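Stage II sporulation E family protein (Thermanaerovibrio acidaminovorans, PDB 3RNR) is of unknown function but is probably a PP2C-type phosphatase that removes phosphate from phosphorylated serine or threonine residues of proteins. Local coordinates at residues Gln54-Val57 / His58-Ala61; Trp60-Gly64 / Gly65-Arg69; His111-Ser114 / Ser115-Leu119; Leu152-Glu155 / Ala156-Val160. All coordinates share one frame; numbering follows the deposited sequence.

Interaction 1. Residues Gln54-Val57 / His58-Ala61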
ATOM      1  N   GLN B  54      -2.605  13.864   9.499  1.00 26.59           N
ATOM      2  CA  GLN B  54      -2.980  15.211   9.900  1.00 27.89           C
ATOM      3  C   GLN B  54      -1.747  16.077  10.164  1.00 30.08           C
ATOM      4  O   GLN B  54      -1.669  17.209   9.701  1.00 29.90           O
ATOM      5  CB  GLN B  54      -3.871  15.182  11.151  1.00 27.98           C
ATOM      6  CG  GLN B  54      -4.106  16.580  11.802  1.00 30.23           C
ATOM      7  CD  GLN B  54      -4.931  17.536  10.931  1.00 27.53           C
ATOM      8  OE1 GLN B  54      -5.524  17.139   9.928  1.00 28.38           O
ATOM      9  NE2 GLN B  54      -4.950  18.807  11.310  1.00 30.56           N
ATOM     10  N   ALA B  55      -0.781  15.542  10.908  1.00 33.00           N
ATOM     11  CA  ALA B  55       0.406  16.311  11.243  1.00 32.55           C
ATOM     12  C   ALA B  55       1.183  16.676   9.975  1.00 34.21           C
ATOM     13  O   ALA B  55       1.666  17.805   9.839  1.00 32.36           O
ATOM     14  CB  ALA B  55       1.292  15.544  12.238  1.00 32.29           C
ATOM     15  N   ALA B  56       1.278  15.731   9.038  1.00 26.82           N
ATOM     16  CA  ALA B  56       2.027  15.954   7.802  1.00 32.30           C
ATOM     17  C   ALA B  56       1.379  16.991   6.896  1.00 29.34           C
ATOM     18  O   ALA B  56       2.057  17.858   6.347  1.00 34.56           O
ATOM     19  CB  ALA B  56       2.228  14.643   7.039  1.00 30.08           C
ATOM     20  N   VAL B  57       0.068  16.891   6.714  1.00 26.38           N
ATOM     21  CA  VAL B  57      -0.621  17.852   5.861  1.00 27.14           C
ATOM     22  C   VAL B  57      -0.625  19.244   6.508  1.00 35.72           C
ATOM     23  O   VAL B  57      -0.374  20.252   5.846  1.00 32.45           O
ATOM     24  CB  VAL B  57      -2.050  17.381   5.494  1.00 25.14           C
ATOM     25  CG1 VAL B  57      -2.810  18.484   4.767  1.00 25.28           C
ATOM     26  CG2 VAL B  57      -1.968  16.124   4.604  1.00 23.91           C
ATOM     27  N   HIS B  58      -0.887  19.284   7.810  1.00 29.28           N
ATOM     28  CA  HIS B  58      -0.926  20.544   8.552  1.00 36.09           C
ATOM     29  C   HIS B  58       0.416  21.291   8.449  1.00 37.51           C
ATOM     30  O   HIS B  58       0.462  22.504   8.213  1.00 40.82           O
ATOM     31  CB  HIS B  58      -1.269  20.248  10.017  1.00 35.08           C
ATOM     32  CG  HIS B  58      -1.628  21.458  10.827  1.00 38.81           C
ATOM     33  ND1 HIS B  58      -0.697  22.390  11.228  1.00 44.02           N
ATOM     34  CD2 HIS B  58      -2.814  21.862  11.348  1.00 32.41           C
ATOM     35  CE1 HIS B  58      -1.293  23.328  11.947  1.00 44.61           C
ATOM     36  NE2 HIS B  58      -2.578  23.028  12.035  1.00 41.54           N
ATOM     37  N   ARG B  59       1.499  20.548   8.629  1.00 37.06           N
ATOM     38  CA  ARG B  59       2.861  21.083   8.598  1.00 41.46           C
ATOM     39  C   ARG B  59       3.181  21.644   7.206  1.00 44.40           C
ATOM     40  O   ARG B  59       3.606  22.795   7.060  1.00 44.95           O
ATOM     41  CB  ARG B  59       3.821  19.946   8.984  1.00 47.61           C
ATOM     42  CG  ARG B  59       5.274  20.290   9.288  1.00 51.85           C
ATOM     43  CD  ARG B  59       5.951  19.132  10.079  1.00 69.95           C
ATOM     44  NE  ARG B  59       5.712  17.795   9.503  1.00 77.41           N
ATOM     45  CZ  ARG B  59       5.306  16.720  10.189  1.00 71.15           C
ATOM     46  NH1 ARG B  59       5.089  16.801  11.497  1.00 73.02           N
ATOM     47  NH2 ARG B  59       5.116  15.552   9.572  1.00 49.31           N
ATOM     48  N   TRP B  60       2.961  20.822   6.184  1.00 36.74           N
ATOM     49  CA  TRP B  60       3.137  21.224   4.787  1.00 38.11           C
ATOM     50  C   TRP B  60       2.259  22.428   4.372  1.00 42.15           C
ATOM     51  O   TRP B  60       2.738  23.367   3.731  1.00 42.08           O
ATOM     52  CB  TRP B  60       2.859  20.016   3.881  1.00 35.18           C
ATOM     53  CG  TRP B  60       2.674  20.350   2.436  1.00 34.93           C
ATOM     54  CD1 TRP B  60       3.655  20.636   1.527  1.00 42.65           C
ATOM     55  CD2 TRP B  60       1.432  20.410   1.720  1.00 35.64           C
ATOM     56  NE1 TRP B  60       3.099  20.878   0.293  1.00 44.49           N
ATOM     57  CE2 TRP B  60       1.737  20.746   0.383  1.00 39.80           C
ATOM     58  CE3 TRP B  60       0.094  20.210   2.078  1.00 30.46           C
ATOM     59  CZ2 TRP B  60       0.752  20.896  -0.593  1.00 35.99           C
ATOM     60  CZ3 TRP B  60      -0.878  20.358   1.111  1.00 28.13           C
ATOM     61  CH2 TRP B  60      -0.546  20.692  -0.212  1.00 31.16           C
ATOM     62  N   ALA B  61       0.979  22.395   4.730  1.00 34.43           N
ATOM     63  CA  ALA B  61       0.059  23.483   4.406  1.00 33.75           C
ATOM     64  C   ALA B  61       0.503  24.807   5.048  1.00 40.07           C
ATOM     65  O   ALA B  61       0.486  25.860   4.411  1.00 38.18           O
ATOM     66  CB  ALA B  61      -1.362  23.124   4.843  1.00 32.74           C
TER

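Interaction 2. Residues Trp60-Gly64 / Gly65-Arg69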
ATOM      1  N   TRP B  60       2.961  20.822   6.184  1.00 36.74           N
ATOM      2  CA  TRP B  60       3.137  21.224   4.787  1.00 38.11           C
ATOM      3  C   TRP B  60       2.259  22.428   4.372  1.00 42.15           C
ATOM      4  O   TRP B  60       2.738  23.367   3.731  1.00 42.08           O
ATOM      5  CB  TRP B  60       2.859  20.016   3.881  1.00 35.18           C
ATOM      6  CG  TRP B  60       2.674  20.350   2.436  1.00 34.93           C
ATOM      7  CD1 TRP B  60       3.655  20.636   1.527  1.00 42.65           C
ATOM      8  CD2 TRP B  60       1.432  20.410   1.720  1.00 35.64           C
ATOM      9  NE1 TRP B  60       3.099  20.878   0.293  1.00 44.49           N
ATOM     10  CE2 TRP B  60       1.737  20.746   0.383  1.00 39.80           C
ATOM     11  CE3 TRP B  60       0.094  20.210   2.078  1.00 30.46           C
ATOM     12  CZ2 TRP B  60       0.752  20.896  -0.593  1.00 35.99           C
ATOM     13  CZ3 TRP B  60      -0.878  20.358   1.111  1.00 28.13           C
ATOM     14  CH2 TRP B  60      -0.546  20.692  -0.212  1.00 31.16           C
ATOM     15  N   ALA B  61       0.979  22.395   4.730  1.00 34.43           N
ATOM     16  CA  ALA B  61       0.059  23.483   4.406  1.00 33.75           C
ATOM     17  C   ALA B  61       0.503  24.807   5.048  1.00 40.07           C
ATOM     18  O   ALA B  61       0.486  25.860   4.411  1.00 38.18           O
ATOM     19  CB  ALA B  61      -1.362  23.124   4.843  1.00 32.74           C
ATOM     20  N   SER B  62       0.907  24.742   6.310  1.00 39.59           N
ATOM     21  CA  SER B  62       1.362  25.923   7.026  1.00 46.12           C
ATOM     22  C   SER B  62       2.518  26.611   6.290  1.00 52.00           C
ATOM     23  O   SER B  62       2.450  27.797   5.970  1.00 47.43           O
ATOM     24  CB  SER B  62       1.788  25.549   8.447  1.00 46.27           C
ATOM     25  OG  SER B  62       0.670  25.138   9.208  1.00 49.31           O
ATOM     26  N   GLN B  63       3.571  25.853   6.017  1.00 46.73           N
ATOM     27  CA  GLN B  63       4.712  26.381   5.289  1.00 47.47           C
ATOM     28  C   GLN B  63       4.336  26.954   3.938  1.00 58.47           C
ATOM     29  O   GLN B  63       4.967  27.892   3.461  1.00 71.75           O
ATOM     30  CB  GLN B  63       5.754  25.298   5.089  1.00 46.75           C
ATOM     31  CG  GLN B  63       6.408  24.874   6.354  1.00 44.58           C
ATOM     32  CD  GLN B  63       7.539  23.918   6.096  1.00 57.88           C
ATOM     33  OE1 GLN B  63       7.988  23.213   6.999  1.00 61.35           O
ATOM     34  NE2 GLN B  63       8.007  23.885   4.854  1.00 52.01           N
ATOM     35  N   GLY B  64       3.320  26.380   3.309  1.00 50.03           N
ATOM     36  CA  GLY B  64       2.850  26.891   2.038  1.00 48.27           C
ATOM     37  C   GLY B  64       2.000  28.140   2.208  1.00 47.09           C
ATOM     38  O   GLY B  64       1.525  28.702   1.225  1.00 51.66           O
ATOM     39  N   GLY B  65       1.799  28.564   3.455  1.00 46.80           N
ATOM     40  CA  GLY B  65       0.906  29.676   3.762  1.00 50.06           C
ATOM     41  C   GLY B  65      -0.551  29.404   3.424  1.00 53.38           C
ATOM     42  O   GLY B  65      -1.377  30.313   3.389  1.00 49.85           O
ATOM     43  N   ILE B  66      -0.833  28.147   3.094  1.00 49.84           N
ATOM     44  CA  ILE B  66      -2.165  27.648   2.736  1.00 36.09           C
ATOM     45  C   ILE B  66      -3.032  26.913   3.793  1.00 38.25           C
ATOM     46  O   ILE B  66      -3.971  26.216   3.413  1.00 34.95           O
ATOM     47  CB  ILE B  66      -2.182  26.913   1.379  1.00 42.71           C
ATOM     48  CG1 ILE B  66      -1.196  25.751   1.369  1.00 37.07           C
ATOM     49  CG2 ILE B  66      -1.857  27.887   0.255  1.00 43.72           C
ATOM     50  CD1 ILE B  66      -1.247  24.969   0.072  1.00 38.39           C
ATOM     51  N   LEU B  67      -2.630  26.908   5.062  1.00 39.50           N
ATOM     52  CA  LEU B  67      -3.331  26.091   6.060  1.00 41.83           C
ATOM     53  C   LEU B  67      -4.836  26.317   6.040  1.00 43.78           C
ATOM     54  O   LEU B  67      -5.303  27.449   6.067  1.00 37.90           O
ATOM     55  CB  LEU B  67      -2.802  26.373   7.463  1.00 40.30           C
ATOM     56  CG  LEU B  67      -3.480  25.592   8.596  1.00 45.79           C
ATOM     57  CD1 LEU B  67      -3.290  24.091   8.407  1.00 40.70           C
ATOM     58  CD2 LEU B  67      -2.945  26.034   9.961  1.00 42.27           C
ATOM     59  N   GLY B  68      -5.595  25.225   5.984  1.00 33.50           N
ATOM     60  CA  GLY B  68      -7.043  25.314   5.995  1.00 30.39           C
ATOM     61  C   GLY B  68      -7.622  25.454   4.604  1.00 34.79           C
ATOM     62  O   GLY B  68      -8.820  25.313   4.408  1.00 31.69           O
ATOM     63  N   ARG B  69      -6.766  25.776   3.640  0.56 30.49           N
ATOM     64  CA  ARG B  69      -7.209  25.928   2.255  0.56 33.74           C
ATOM     65  C   ARG B  69      -6.907  24.735   1.342  0.56 32.85           C
ATOM     66  O   ARG B  69      -7.211  24.763   0.143  0.56 28.51           O
ATOM     67  CB  ARG B  69      -6.674  27.238   1.664  0.56 34.51           C
ATOM     68  CG  ARG B  69      -7.289  28.472   2.306  0.56 36.16           C
ATOM     69  CD  ARG B  69      -7.170  29.680   1.385  0.56 36.69           C
ATOM     70  NE  ARG B  69      -5.786  30.099   1.210  0.56 48.98           N
ATOM     71  CZ  ARG B  69      -5.344  30.799   0.172  0.56 50.84           C
ATOM     72  NH1 ARG B  69      -4.066  31.138   0.101  0.56 45.68           N
ATOM     73  NH2 ARG B  69      -6.177  31.155  -0.797  0.56 53.40           N
TER

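Interaction 3. Residues His111-Ser114 / Ser115-Leu119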
ATOM      1  N   HIS B 111     -18.212  13.130   8.245  1.00 25.80           N
ATOM      2  CA  HIS B 111     -18.162  14.458   8.831  1.00 24.07           C
ATOM      3  C   HIS B 111     -18.623  15.484   7.813  1.00 26.53           C
ATOM      4  O   HIS B 111     -17.853  15.929   6.969  1.00 24.01           O
ATOM      5  CB  HIS B 111     -16.738  14.767   9.279  1.00 22.04           C
ATOM      6  CG  HIS B 111     -16.192  13.736  10.220  1.00 27.24           C
ATOM      7  ND1 HIS B 111     -15.166  12.890   9.876  1.00 25.55           N
ATOM      8  CD2 HIS B 111     -16.583  13.378  11.466  1.00 32.92           C
ATOM      9  CE1 HIS B 111     -14.922  12.066  10.886  1.00 29.45           C
ATOM     10  NE2 HIS B 111     -15.770  12.338  11.858  1.00 30.50           N
ATOM     11  N   ASN B 112     -19.848  15.956   7.995  1.00 24.21           N
ATOM     12  CA  ASN B 112     -20.415  16.953   7.110  1.00 26.98           C
ATOM     13  C   ASN B 112     -21.475  17.734   7.853  1.00 29.15           C
ATOM     14  O   ASN B 112     -21.828  17.375   8.978  1.00 25.90           O
ATOM     15  CB  ASN B 112     -20.899  16.378   5.768  1.00 23.69           C
ATOM     16  CG  ASN B 112     -21.989  15.339   5.915  1.00 33.89           C
ATOM     17  OD1 ASN B 112     -22.772  15.352   6.867  1.00 27.33           O
ATOM     18  ND2 ASN B 112     -22.058  14.436   4.944  1.00 29.02           N
ATOM     19  N   VAL B 113     -21.907  18.850   7.273  1.00 32.51           N
ATOM     20  CA  VAL B 113     -22.859  19.727   7.945  1.00 27.52           C
ATOM     21  C   VAL B 113     -24.105  18.986   8.382  1.00 25.77           C
ATOM     22  O   VAL B 113     -24.583  19.168   9.494  1.00 26.37           O
ATOM     23  CB  VAL B 113     -23.224  20.942   7.057  1.00 30.90           C
ATOM     24  CG1 VAL B 113     -24.457  21.674   7.595  1.00 28.90           C
ATOM     25  CG2 VAL B 113     -22.041  21.886   6.972  1.00 28.48           C
ATOM     26  N   SER B 114     -24.646  18.136   7.522  1.00 22.47           N
ATOM     27  CA  SER B 114     -25.823  17.368   7.944  1.00 19.66           C
ATOM     28  C   SER B 114     -25.547  16.544   9.209  1.00 25.88           C
ATOM     29  O   SER B 114     -26.333  16.555  10.161  1.00 26.13           O
ATOM     30  CB  SER B 114     -26.295  16.428   6.822  1.00 23.97           C
ATOM     31  OG  SER B 114     -27.570  15.911   7.167  1.00 27.08           O
ATOM     32  N   SER B 115     -24.447  15.798   9.230  1.00 26.66           N
ATOM     33  CA  SER B 115     -24.229  14.926  10.391  1.00 30.84           C
ATOM     34  C   SER B 115     -23.897  15.784  11.617  1.00 28.09           C
ATOM     35  O   SER B 115     -24.265  15.458  12.735  1.00 28.81           O
ATOM     36  CB  SER B 115     -23.144  13.864  10.123  1.00 28.09           C
ATOM     37  OG  SER B 115     -21.862  14.455  10.038  1.00 39.08           O
ATOM     38  N   GLU B 116     -23.216  16.901  11.400  1.00 24.32           N
ATOM     39  CA  GLU B 116     -22.935  17.818  12.502  1.00 27.20           C
ATOM     40  C   GLU B 116     -24.225  18.325  13.181  1.00 28.05           C
ATOM     41  O   GLU B 116     -24.329  18.326  14.413  1.00 31.27           O
ATOM     42  CB  GLU B 116     -22.078  18.985  12.011  1.00 24.39           C
ATOM     43  CG  GLU B 116     -21.476  19.809  13.132  1.00 33.68           C
ATOM     44  CD  GLU B 116     -20.839  21.077  12.623  1.00 40.18           C
ATOM     45  OE1 GLU B 116     -21.217  21.538  11.531  1.00 58.77           O
ATOM     46  OE2 GLU B 116     -19.962  21.615  13.311  1.00 60.65           O
HETATM   47  N   MSE B 117     -25.215  18.743  12.396  1.00 24.33           N
HETATM   48  CA  MSE B 117     -26.487  19.178  12.995  1.00 22.92           C
HETATM   49  C   MSE B 117     -27.170  18.025  13.736  1.00 25.83           C
HETATM   50  O   MSE B 117     -27.699  18.206  14.829  1.00 29.60           O
HETATM   51  CB  MSE B 117     -27.448  19.750  11.929  1.00 22.99           C
HETATM   52  CG  MSE B 117     -26.878  20.889  11.119  1.00 25.91           C
HETATM   53 SE   MSE B 117     -26.433  22.456  12.235  0.80 34.60          SE
HETATM   54  CE  MSE B 117     -24.546  22.095  12.632  1.00 30.56           C
ATOM     55  N   VAL B 118     -27.171  16.834  13.144  1.00 25.07           N
ATOM     56  CA  VAL B 118     -27.782  15.694  13.824  1.00 31.50           C
ATOM     57  C   VAL B 118     -27.045  15.361  15.131  1.00 32.95           C
ATOM     58  O   VAL B 118     -27.671  15.075  16.147  1.00 30.54           O
ATOM     59  CB  VAL B 118     -27.901  14.468  12.893  1.00 33.63           C
ATOM     60  CG1 VAL B 118     -28.344  13.219  13.675  1.00 30.05           C
ATOM     61  CG2 VAL B 118     -28.898  14.776  11.780  1.00 27.07           C
ATOM     62  N   LEU B 119     -25.719  15.398  15.105  0.73 29.22           N
ATOM     63  CA  LEU B 119     -24.942  15.154  16.318  0.73 33.25           C
ATOM     64  C   LEU B 119     -25.318  16.140  17.423  0.73 37.48           C
ATOM     65  O   LEU B 119     -25.279  15.803  18.606  0.73 35.42           O
ATOM     66  CB  LEU B 119     -23.439  15.247  16.040  0.73 33.22           C
ATOM     67  CG  LEU B 119     -22.818  14.026  15.371  0.73 38.83           C
ATOM     68  CD1 LEU B 119     -21.434  14.371  14.810  0.73 40.20           C
ATOM     69  CD2 LEU B 119     -22.742  12.854  16.358  0.73 41.47           C
TER

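Interaction 4. Residues Leu152-Glu155 / Ala156-Val160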
ATOM      1  N   LEU B 152     -12.820  -4.987  16.918  1.00 28.77           N
ATOM      2  CA  LEU B 152     -13.875  -5.930  16.544  1.00 31.22           C
ATOM      3  C   LEU B 152     -13.288  -7.288  16.170  1.00 28.12           C
ATOM      4  O   LEU B 152     -12.433  -7.370  15.286  1.00 33.54           O
ATOM      5  CB  LEU B 152     -14.666  -5.394  15.347  1.00 32.17           C
ATOM      6  CG  LEU B 152     -15.472  -4.092  15.435  1.00 52.81           C
ATOM      7  CD1 LEU B 152     -14.620  -2.900  15.856  1.00 64.63           C
ATOM      8  CD2 LEU B 152     -16.136  -3.806  14.090  1.00 45.41           C
ATOM      9  N   PRO B 153     -13.733  -8.361  16.840  1.00 34.56           N
ATOM     10  CA  PRO B 153     -13.239  -9.710  16.521  1.00 36.50           C
ATOM     11  C   PRO B 153     -13.710 -10.186  15.149  1.00 35.34           C
ATOM     12  O   PRO B 153     -14.893 -10.095  14.851  1.00 41.97           O
ATOM     13  CB  PRO B 153     -13.882 -10.596  17.606  1.00 42.38           C
ATOM     14  CG  PRO B 153     -14.363  -9.660  18.653  1.00 42.93           C
ATOM     15  CD  PRO B 153     -14.685  -8.369  17.963  1.00 34.26           C
ATOM     16  N   LEU B 154     -12.809 -10.716  14.334  1.00 35.83           N
ATOM     17  CA  LEU B 154     -13.208 -11.228  13.030  1.00 36.84           C
ATOM     18  C   LEU B 154     -12.888 -12.707  12.963  1.00 38.78           C
ATOM     19  O   LEU B 154     -12.007 -13.173  13.664  1.00 38.59           O
ATOM     20  CB  LEU B 154     -12.462 -10.511  11.896  1.00 35.58           C
ATOM     21  CG  LEU B 154     -12.638  -9.004  11.673  1.00 37.77           C
ATOM     22  CD1 LEU B 154     -11.879  -8.592  10.419  1.00 35.49           C
ATOM     23  CD2 LEU B 154     -14.098  -8.619  11.557  1.00 31.64           C
ATOM     24  N   GLU B 155     -13.571 -13.411  12.067  1.00 36.24           N
ATOM     25  CA  GLU B 155     -13.320 -14.815  11.785  1.00 36.97           C
ATOM     26  C   GLU B 155     -12.778 -14.851  10.374  1.00 39.82           C
ATOM     27  O   GLU B 155     -12.978 -13.911   9.605  1.00 34.33           O
ATOM     28  CB  GLU B 155     -14.619 -15.620  11.818  1.00 43.93           C
ATOM     29  CG  GLU B 155     -15.385 -15.554  13.125  1.00 64.56           C
ATOM     30  CD  GLU B 155     -14.789 -16.438  14.203  1.00 79.82           C
ATOM     31  OE1 GLU B 155     -13.906 -17.266  13.887  1.00 85.15           O
ATOM     32  OE2 GLU B 155     -15.205 -16.302  15.372  1.00 83.33           O
ATOM     33  N   ALA B 156     -12.054 -15.909  10.037  1.00 39.09           N
ATOM     34  CA  ALA B 156     -11.495 -16.027   8.701  1.00 39.02           C
ATOM     35  C   ALA B 156     -12.588 -15.806   7.654  1.00 43.09           C
ATOM     36  O   ALA B 156     -13.703 -16.323   7.786  1.00 42.10           O
ATOM     37  CB  ALA B 156     -10.868 -17.391   8.526  1.00 40.79           C
ATOM     38  N   GLY B 157     -12.267 -15.033   6.615  1.00 39.15           N
ATOM     39  CA  GLY B 157     -13.209 -14.792   5.535  1.00 38.09           C
ATOM     40  C   GLY B 157     -14.009 -13.515   5.728  1.00 39.47           C
ATOM     41  O   GLY B 157     -14.626 -13.007   4.790  1.00 35.05           O
ATOM     42  N   GLU B 158     -14.060 -13.047   6.969  1.00 30.51           N
ATOM     43  CA  GLU B 158     -14.559 -11.715   7.296  1.00 30.81           C
ATOM     44  C   GLU B 158     -13.509 -10.636   7.042  1.00 30.91           C
ATOM     45  O   GLU B 158     -12.316 -10.928   6.948  1.00 32.91           O
ATOM     46  CB  GLU B 158     -15.110 -11.673   8.715  1.00 30.48           C
ATOM     47  CG  GLU B 158     -16.308 -12.596   8.884  1.00 29.17           C
ATOM     48  CD  GLU B 158     -16.755 -12.721  10.325  1.00 40.69           C
ATOM     49  OE1 GLU B 158     -16.059 -12.191  11.212  1.00 34.34           O
ATOM     50  OE2 GLU B 158     -17.795 -13.357  10.566  1.00 42.33           O
ATOM     51  N   GLY B 159     -13.938  -9.391   6.889  1.00 30.40           N
ATOM     52  CA  GLY B 159     -12.979  -8.350   6.583  1.00 31.13           C
ATOM     53  C   GLY B 159     -13.528  -6.946   6.666  1.00 34.25           C
ATOM     54  O   GLY B 159     -14.563  -6.700   7.293  1.00 29.03           O
ATOM     55  N   VAL B 160     -12.801  -6.016   6.054  1.00 27.11           N
ATOM     56  CA  VAL B 160     -13.168  -4.614   6.096  1.00 25.11           C
ATOM     57  C   VAL B 160     -12.934  -3.991   4.718  1.00 26.17           C
ATOM     58  O   VAL B 160     -11.993  -4.363   3.998  1.00 23.21           O
ATOM     59  CB  VAL B 160     -12.359  -3.869   7.187  1.00 24.54           C
ATOM     60  CG1 VAL B 160     -10.849  -4.017   6.936  1.00 23.88           C
ATOM     61  CG2 VAL B 160     -12.775  -2.385   7.274  1.00 22.39           C
TER
HETATM   62  O   HOH W   1     -16.961 -11.565  13.629  1.00 47.89           O
HETATM   63  O   HOH W   2     -11.656 -17.921  12.076  1.00 58.55           O

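Interaction 1. Residues Gln54-Val57 / His58-Ala61
Four successive i to i+4 bonds tie Q54-V57 to H58-A61 as two consecutive turns of helix 46-63: H58 N to Q54 O, R59 N to A55 O, W60 N to A56 O, and A61 N to V57 O at 2.8 Å. On one flank the Q54 amide meets the H58 ring at its edge, NE2 lying 3.7 Å from CD2, with the two planes 65° apart. This is a touch without a bond, for the amide spends its polarity on the backbone of G138 and I139. R59 runs back along the helix: its chain bends at chi3 (48°), which folds the guanidinium over the preceding turn, where A55 O sits 3.8 Å from its plane, over its centre. Two alanines suit this side, since their methyls are low enough for the group to lie close; A56 CB is 3.9 Å from R59 NH2. V57 and W60 face helix 25-41 instead, and V57 CG1 approaches W60 CE3 at 4.3 Å, while R31 makes a cation-pi contact with the indole. The chemistry divides by flank: apolar and aromatic groups join two helices, Q54 ties the helix to a loop, and a carbonyl oxygen beneath the guanidinium probably steadies its positive charge.

Interaction 2. Residues Trp60-Gly64 / Gly65-Arg69
A61 and I66 meet where helix 46-63 ends and the chain doubles back across its last turn. The small methyl of A61 is a shallow bump that lets the returning backbone come close: its CB lies 3.8 Å from L67 CA and 4.2 Å from L67 CD1. On one side I66 fills the angle between A61 and W60. Its CG1 stands between the backbone N and the carbonyl carbon (chi1 57°), which lays that atom 3.5 Å from A61 O and carries CD1 obliquely to the far end of the indole, 4.3 Å from W60 CH2. On the other side L67 spreads its isobutyl group past S62, with CD2 3.8 Å from S62 OG; that hydroxyl is bonded to H58 O, so leucine meets a polar atom already engaged within the helix. G64 suits the tight bend, lacking a side chain that would crowd I66 CG1. G65 has a positive phi of 64°, a conformation glycine adopts easily. Beyond it, I66 to R69 form a type II beta turn, with G68 in its third position. I66 N donates to A61 O at 3.0 Å, and G65 N reaches S62 O at 2.7 Å from above the carbonyl plane. Positive phi at G65, bonds back into the last turn and an apolar residue folding over it are characteristic of the Schellman motif, which here ends helix 46-63 and leads toward strand 72-80.

Interaction 3. Residues His111-Ser114 / Ser115-Leu119
N112 and S115 bond each other twice, each using the backbone N of one and the side-chain oxygen of the other, a reciprocal pairing that closes the start of helix 113-119. S115 N donates to N112 OD1 at 2.9 Å, almost straight on to the amide oxygen (C=O...donor angle 171°). In return N112 N donates to S115 OG at 3.2 Å. Asparagine suits the place because its short side chain can turn back over the first turn: with CG lying between the backbone N and the carbonyl carbon (chi1 61°), OD1 stands where a preceding helical carbonyl would have been. Serine is equally apt, for its hydroxyl is close enough to the main chain to serve the cap residue while also bonding D110 O. This is a capping box, with N112 as N-cap and S115 three residues on. It gives S115 N, a first-turn N-H with no helical carbonyl before it to accept, a side-chain acceptor, while the backbones of V113 and S114 bond M132 and G130. The partial positive charge expected at this helix end would probably be eased by OD1. Regular helical bonding then takes over: E116 N reaches N112 O at 2.8 Å, and M117 N and V118 N follow to V113 O and S114 O. V113 and M117, a selenomethionine here, share one flank, V113 CG1 approaching M117 CG at 4.3 Å. M117 CG also lies 3.3 Å from V113 O. S114 turns its hydroxyl to V125 N, joining the helix to the following loop, while H111, just before the cap, bonds G92 N through ND1.

Interaction 4. Residues Leu152-Glu155 / Ala156-Val160
L154 and E155 meet the returning E158 and G159 where strand 146-153 gives way to strand 159-164. Before them, P153 closes the first strand, and its carbonyl oxygen joins E158 OE1 through a water that donates to both, 2.8 Å from P153 O and 2.7 Å from E158 OE1. L154 suits its place because its apolar branches face L98, L86 and V79; its CD1 rests 4.0 Å from G159 CA. E155 is gripped through its backbone: its N donates to E158 OE1 at 2.9 Å, from 57° above the carboxylate plane, while E155 O accepts from E158 N at 3.0 Å. That second bond closes a type II beta turn from E155 to E158, a link between the antiparallel sheet of strand 146-153 and the mixed sheet of strand 159-164, the two sheets of the PP2C sandwich. G157 occupies the third position, where phi of 94° calls for glycine. E158 runs extended beyond CG to bring its carboxylate alongside E155, the two carboxylate planes 79° apart. The E155 chain instead bends at chi2, and a second water joins its OE1 to A156 N. The charged oxygens E155 OE2 and E158 OE1 stay 5.9 Å apart, which probably limits their repulsion.

Interactions 1 and 2 form one continuous stretch, sharing W60 and A61, with centres about 8 Å apart; they touch where H58 NE2 packs 3.7 Å from L67 CD2, so the helix and the chain leaving its C-terminal end lie against one another. A bound glycerol, probably from the crystallisation liquor, lies about 4 Å from the W60 side chain that both use. Interaction 3 begins a different helix, its centre about 25 Å from that of interaction 1. Interaction 4 lies on the opposite side of the chain's centre from interactions 1 and 2, its centre about 39 Å from that of interaction 2 and about 30 Å from that of interaction 3.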